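Indole-3-pyruvate decarboxylase (Azospirillum brasilense, PDB 2NXW) catalyses the thiamine diphosphate- and magnesium-dependent decarboxylation of indole-3-pyruvate to indole-3-acetaldehyde, a step in the biosynthesis of the plant hormone auxin. Local coordinates at residues Phe321-Thr326 / Asp334-Gly339; Ala172-Arg177 / Pro199-Asp204. All blocks are in the same frame, centred on the assembly; numbering follows the deposited sequence.

Contact 1. Residues Phe321-Thr326 / Asp334-Gly339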
loop_
_atom_site.group_PDB
_atom_site.type_symbol
_atom_site.label_atom_id
_atom_site.label_comp_id
_atom_site.label_asym_id
_atom_site.label_seq_id
_atom_site.Cartn_x
_atom_site.Cartn_y
_atom_site.Cartn_z
ATOM N N PHE A 321 -7.526 17.541 19.283
ATOM C CA PHE A 321 -6.203 17.493 18.660
ATOM C C PHE A 321 -6.324 17.645 17.148
ATOM O O PHE A 321 -7.343 17.278 16.576
ATOM C CB PHE A 321 -5.591 16.128 18.984
ATOM C CG PHE A 321 -4.171 15.954 18.538
ATOM C CD1 PHE A 321 -3.138 16.644 19.161
ATOM C CD2 PHE A 321 -3.863 15.052 17.527
ATOM C CE1 PHE A 321 -1.814 16.433 18.789
ATOM C CE2 PHE A 321 -2.541 14.828 17.142
ATOM C CZ PHE A 321 -1.515 15.520 17.775
ATOM N N ASP A 322 -5.283 18.169 16.507
ATOM C CA ASP A 322 -5.268 18.333 15.052
ATOM C C ASP A 322 -6.505 19.033 14.490
ATOM O O ASP A 322 -7.025 18.649 13.443
ATOM C CB ASP A 322 -5.096 16.969 14.356
ATOM C CG ASP A 322 -3.636 16.550 14.215
ATOM O OD1 ASP A 322 -2.741 17.390 14.438
ATOM O OD2 ASP A 322 -3.396 15.374 13.861
ATOM N N ARG A 323 -6.957 20.066 15.194
ATOM C CA ARG A 323 -8.119 20.864 14.799
ATOM C C ARG A 323 -9.429 20.086 14.721
ATOM O O ARG A 323 -10.294 20.401 13.905
ATOM C CB ARG A 323 -7.851 21.579 13.465
ATOM C CG ARG A 323 -6.708 22.592 13.533
ATOM C CD ARG A 323 -6.492 23.309 12.200
ATOM N NE ARG A 323 -7.590 24.214 11.858
ATOM C CZ ARG A 323 -7.741 25.450 12.325
ATOM N NH1 ARG A 323 -6.859 25.970 13.170
ATOM N NH2 ARG A 323 -8.789 26.173 11.941
ATOM N N ALA A 324 -9.572 19.080 15.576
ATOM C CA ALA A 324 -10.792 18.283 15.643
ATOM C C ALA A 324 -11.012 17.878 17.089
ATOM O O ALA A 324 -10.120 18.022 17.925
ATOM C CB ALA A 324 -10.679 17.035 14.756
ATOM N N VAL A 325 -12.211 17.397 17.395
ATOM C CA VAL A 325 -12.516 16.945 18.741
ATOM C C VAL A 325 -13.338 15.675 18.642
ATOM O O VAL A 325 -14.397 15.659 18.008
ATOM C CB VAL A 325 -13.316 17.999 19.544
ATOM C CG1 VAL A 325 -13.583 17.483 20.947
ATOM C CG2 VAL A 325 -12.544 19.315 19.604
ATOM N N THR A 326 -12.851 14.611 19.269
ATOM C CA THR A 326 -13.535 13.326 19.252
ATOM C C THR A 326 -14.039 12.930 20.635
ATOM O O THR A 326 -13.302 13.006 21.618
ATOM C CB THR A 326 -12.595 12.211 18.741
ATOM O OG1 THR A 326 -12.195 12.504 17.398
ATOM C CG2 THR A 326 -13.293 10.856 18.775
ATOM N N ASP A 334 -12.953 20.740 12.035
ATOM C CA ASP A 334 -12.735 22.177 11.959
ATOM C C ASP A 334 -12.939 22.905 13.283
ATOM O O ASP A 334 -13.659 23.901 13.366
ATOM C CB ASP A 334 -13.633 22.786 10.876
ATOM C CG ASP A 334 -13.464 22.102 9.535
ATOM O OD1 ASP A 334 -12.335 21.658 9.238
ATOM O OD2 ASP A 334 -14.452 22.012 8.777
ATOM N N ILE A 335 -12.286 22.398 14.321
ATOM C CA ILE A 335 -12.362 22.999 15.640
ATOM C C ILE A 335 -10.958 23.287 16.147
ATOM O O ILE A 335 -10.269 22.385 16.628
ATOM C CB ILE A 335 -13.071 22.071 16.647
ATOM C CG1 ILE A 335 -14.530 21.877 16.221
ATOM C CG2 ILE A 335 -12.967 22.652 18.060
ATOM C CD1 ILE A 335 -15.391 21.170 17.237
ATOM N N PRO A 336 -10.501 24.539 16.015
ATOM C CA PRO A 336 -9.161 24.900 16.486
ATOM C C PRO A 336 -9.165 24.822 18.006
ATOM O O PRO A 336 -10.163 25.144 18.641
ATOM C CB PRO A 336 -8.981 26.324 15.965
ATOM C CG PRO A 336 -10.391 26.854 15.914
ATOM C CD PRO A 336 -11.176 25.689 15.385
ATOM N N LEU A 337 -8.061 24.372 18.587
ATOM C CA LEU A 337 -7.978 24.245 20.033
ATOM C C LEU A 337 -8.254 25.570 20.750
ATOM O O LEU A 337 -8.964 25.594 21.752
ATOM C CB LEU A 337 -6.603 23.707 20.434
ATOM C CG LEU A 337 -6.508 23.198 21.877
ATOM C CD1 LEU A 337 -7.420 21.994 22.051
ATOM C CD2 LEU A 337 -5.074 22.820 22.209
ATOM N N ALA A 338 -7.700 26.665 20.239
ATOM C CA ALA A 338 -7.915 27.961 20.861
ATOM C C ALA A 338 -9.401 28.309 20.875
ATOM O O ALA A 338 -9.895 28.901 21.835
ATOM C CB ALA A 338 -7.129 29.040 20.124
ATOM N N GLY A 339 -10.103 27.922 19.809
ATOM C CA GLY A 339 -11.530 28.201 19.715
ATOM C C GLY A 339 -12.349 27.387 20.696
ATOM O O GLY A 339 -13.316 27.887 21.284
HETATM O O HOH W 1 -10.459 19.442 11.214
HETATM O O HOH W 2 -9.150 20.772 18.539
#

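Contact 2. Residues Ala172-Arg177 / Pro199-Asp204. Unlike the reference sequence in segment 172-177: Gln175 (reference Leu).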
loop_
_atom_site.group_PDB
_atom_site.type_symbol
_atom_site.label_atom_id
_atom_site.label_comp_id
_atom_site.label_asym_id
_atom_site.label_seq_id
_atom_site.Cartn_x
_atom_site.Cartn_y
_atom_site.Cartn_z
ATOM N N ALA A 172 2.047 24.845 8.451
ATOM C CA ALA A 172 2.946 24.501 9.548
ATOM C C ALA A 172 2.421 25.112 10.848
ATOM O O ALA A 172 2.456 24.484 11.899
ATOM C CB ALA A 172 4.361 25.010 9.256
ATOM N N ARG A 173 1.906 26.335 10.768
ATOM C CA ARG A 173 1.387 27.010 11.954
ATOM C C ARG A 173 0.012 26.502 12.372
ATOM O O ARG A 173 -0.319 26.488 13.564
ATOM C CB ARG A 173 1.332 28.525 11.703
ATOM C CG ARG A 173 2.677 29.222 11.864
ATOM C CD ARG A 173 2.899 30.314 10.832
ATOM N NE ARG A 173 1.928 31.400 10.919
ATOM C CZ ARG A 173 1.914 32.335 11.864
ATOM N NH1 ARG A 173 2.825 32.332 12.830
ATOM N NH2 ARG A 173 0.991 33.288 11.833
ATOM N N ALA A 174 -0.781 26.054 11.406
ATOM C CA ALA A 174 -2.120 25.581 11.717
ATOM C C ALA A 174 -2.150 24.209 12.359
ATOM O O ALA A 174 -3.035 23.921 13.157
ATOM C CB ALA A 174 -2.992 25.589 10.460
ATOM N N GLN A 175 -1.183 23.362 12.020
ATOM C CA GLN A 175 -1.166 22.021 12.585
ATOM C C GLN A 175 0.080 21.721 13.392
ATOM O O GLN A 175 0.206 20.631 13.931
ATOM C CB GLN A 175 -1.336 20.977 11.478
ATOM C CG GLN A 175 -2.752 20.937 10.896
ATOM C CD GLN A 175 -3.783 20.329 11.846
ATOM O OE1 GLN A 175 -3.666 20.432 13.074
ATOM N NE2 GLN A 175 -4.813 19.705 11.278
ATOM N N SER A 176 0.989 22.686 13.474
ATOM C CA SER A 176 2.227 22.519 14.240
ATOM C C SER A 176 3.001 21.266 13.819
ATOM O O SER A 176 3.332 20.415 14.648
ATOM C CB SER A 176 1.910 22.473 15.742
ATOM O OG SER A 176 3.081 22.670 16.522
ATOM N N ARG A 177 3.275 21.159 12.523
ATOM C CA ARG A 177 4.023 20.031 11.965
ATOM C C ARG A 177 4.978 20.586 10.917
ATOM O O ARG A 177 4.777 21.677 10.390
ATOM C CB ARG A 177 3.098 19.053 11.257
ATOM C CG ARG A 177 1.900 18.573 12.039
ATOM C CD ARG A 177 2.140 17.200 12.610
ATOM N NE ARG A 177 0.892 16.569 13.032
ATOM C CZ ARG A 177 0.832 15.531 13.856
ATOM N NH1 ARG A 177 1.952 15.013 14.345
ATOM N NH2 ARG A 177 -0.339 15.016 14.206
ATOM N N PRO A 199 -3.315 31.771 4.807
ATOM C CA PRO A 199 -4.711 31.689 4.375
ATOM C C PRO A 199 -5.490 31.041 5.529
ATOM O O PRO A 199 -4.955 30.191 6.245
ATOM C CB PRO A 199 -4.637 30.801 3.132
ATOM C CG PRO A 199 -3.427 29.952 3.380
ATOM C CD PRO A 199 -2.449 30.940 3.951
ATOM N N ALA A 200 -6.742 31.439 5.719
ATOM C CA ALA A 200 -7.545 30.897 6.814
ATOM C C ALA A 200 -7.977 29.442 6.645
ATOM O O ALA A 200 -8.398 29.025 5.565
ATOM C CB ALA A 200 -8.780 31.778 7.031
ATOM N N TRP A 201 -7.855 28.668 7.721
ATOM C CA TRP A 201 -8.277 27.271 7.708
ATOM C C TRP A 201 -9.732 27.239 8.166
ATOM O O TRP A 201 -10.168 28.114 8.915
ATOM C CB TRP A 201 -7.407 26.429 8.650
ATOM C CG TRP A 201 -6.148 25.928 8.005
ATOM C CD1 TRP A 201 -5.197 26.676 7.370
ATOM C CD2 TRP A 201 -5.703 24.568 7.935
ATOM N NE1 TRP A 201 -4.187 25.865 6.906
ATOM C CE2 TRP A 201 -4.471 24.567 7.239
ATOM C CE3 TRP A 201 -6.223 23.349 8.392
ATOM C CZ2 TRP A 201 -3.750 23.394 6.989
ATOM C CZ3 TRP A 201 -5.503 22.177 8.143
ATOM C CH2 TRP A 201 -4.278 22.213 7.446
ATOM N N PRO A 202 -10.499 26.230 7.723
ATOM C CA PRO A 202 -11.916 26.086 8.084
ATOM C C PRO A 202 -12.202 26.041 9.586
ATOM O O PRO A 202 -11.495 25.381 10.343
ATOM C CB PRO A 202 -12.318 24.778 7.403
ATOM C CG PRO A 202 -11.381 24.689 6.239
ATOM C CD PRO A 202 -10.074 25.129 6.841
ATOM N N VAL A 203 -13.248 26.747 10.004
ATOM C CA VAL A 203 -13.669 26.758 11.403
ATOM C C VAL A 203 -15.187 26.672 11.412
ATOM O O VAL A 203 -15.867 27.559 10.896
ATOM C CB VAL A 203 -13.247 28.047 12.135
ATOM C CG1 VAL A 203 -13.787 28.030 13.564
ATOM C CG2 VAL A 203 -11.730 28.169 12.144
ATOM N N ASP A 204 -15.711 25.593 11.980
ATOM C CA ASP A 204 -17.152 25.386 12.047
ATOM C C ASP A 204 -17.698 25.923 13.367
ATOM O O ASP A 204 -17.639 25.241 14.392
ATOM C CB ASP A 204 -17.467 23.900 11.932
ATOM C CG ASP A 204 -18.944 23.635 11.758
ATOM O OD1 ASP A 204 -19.750 24.464 12.231
ATOM O OD2 ASP A 204 -19.291 22.599 11.160
#

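Contact 1. Residues Phe321-Thr326 / Asp334-Gly339
Val325 and Ile335 supply the tightly packed half of this contact, in which a beta hairpin of the central domain meets the chain just ahead of helix 337-346. The two side chains cross at about a right angle, and methyl meets methyl where Val325 CG2 lies 3.7 Å from Ile335 CG2. Val325 turns CG2 toward this neighbour by setting CG1 anti to its own nitrogen (chi1 -179°). Both residues are buried, and Cys211 of helix 205-221 touches each of them.

The other half, where water enters, is looser and more polar. Phe321 to Ala324 form a type I' turn, the tight reversal of a two-residue hairpin loop, between strands 317-321 and 324-327. From this turn the carbonyl of Arg323 accepts the amide of Ile335, with Ile335 N 2.9 Å from Arg323 O. The bond is nearly straight at hydrogen (164°), yet the donor stands above the carbonyl plane. The same oxygen also accepts a hydrogen bond from a water, 2.9 Å from Arg323 O, that accepts the amide of Asp334. A second water donates to both Ala324 O and Ile335 O, with the water oxygen 2.7 Å from Ile335 O, bridging two carbonyls that, as acceptors, cannot bond to each other. Beyond them the Arg323 side chain bends at chi3 (69°) and lays one face of its guanidinium, near the rim, over Pro336, with Arg323 NH1 3.5 Å from Pro336 CB. Its NH2 is hydrogen-bonded to Pro202 O.

The chemistry implies a junction of mixed character: apolar packing closes the buried side, while one direct bond and two water bridges tie the hairpin turn to the residues leading up to Pro336, the N-cap of helix 337-346.

Contact 2. Residues Ala172-Arg177 / Pro199-Asp204
Ala174 and Trp201 bring the backbones no closer than 7.5 Å between CA atoms, so the last turn of helix 161-175 and the irregular segment 199-204 meet through side chains alone. Both CB atoms point across the gap, and the link is a CH-pi contact. The Ala174 methyl sits over one face of the indole, with its CB 3.7 Å from the centroid of the Trp201 five-membered ring and 8° off the ring normal. Its nearest single atom is Trp201 CE2, also at 3.7 Å from Ala174 CB, at the fusion of the two rings.

Gln175, where the reference sequence has leucine, reaches the six-membered ring obliquely. Gln175 CG, set anti to its carbonyl carbon by chi1 (-72°), comes to 4.0 Å from Trp201 CH2, and the bend at chi2 then turns the amide. The amide plane is turned 80° from the indole, and Gln175 NE2 makes a weak hydrogen bond to Asp322 O. No hydrogen bond crosses between the two segments, and the indole remains exposed although one face rests on the methyl.

Arg173 adds a salt bridge to Asp198, just before the second segment. The arrangement thus lays the connection between strand 179-184 of the N-terminal parallel sheet and helix 205-221 against the C-terminal end of helix 161-175; Asp204, at the far end of the segment, caps helix 205-221 through a bond to Ala207 N.

Contacts 1 and 2 show how a domain boundary can be assembled from small neighbouring pieces. Their centres are 10 Å apart, and contact 2 closes along the chain before contact 1 opens. Besides the bonds already described, Asp322 OD2 lies 3.1 Å from Arg177 NH2 in a salt bridge, and Asp334 O is probably hydrogen-bonded to Asp204 N at 3.0 Å. Packing of Arg323 NH2 on Val203 CG2, at 3.6 Å, adds to the join. Together they connect the C-terminal end of helix 161-175 and the connecting segment 199-204 to the hairpin of the central domain. Both contacts lie away from the thiamine diphosphate and magnesium sites.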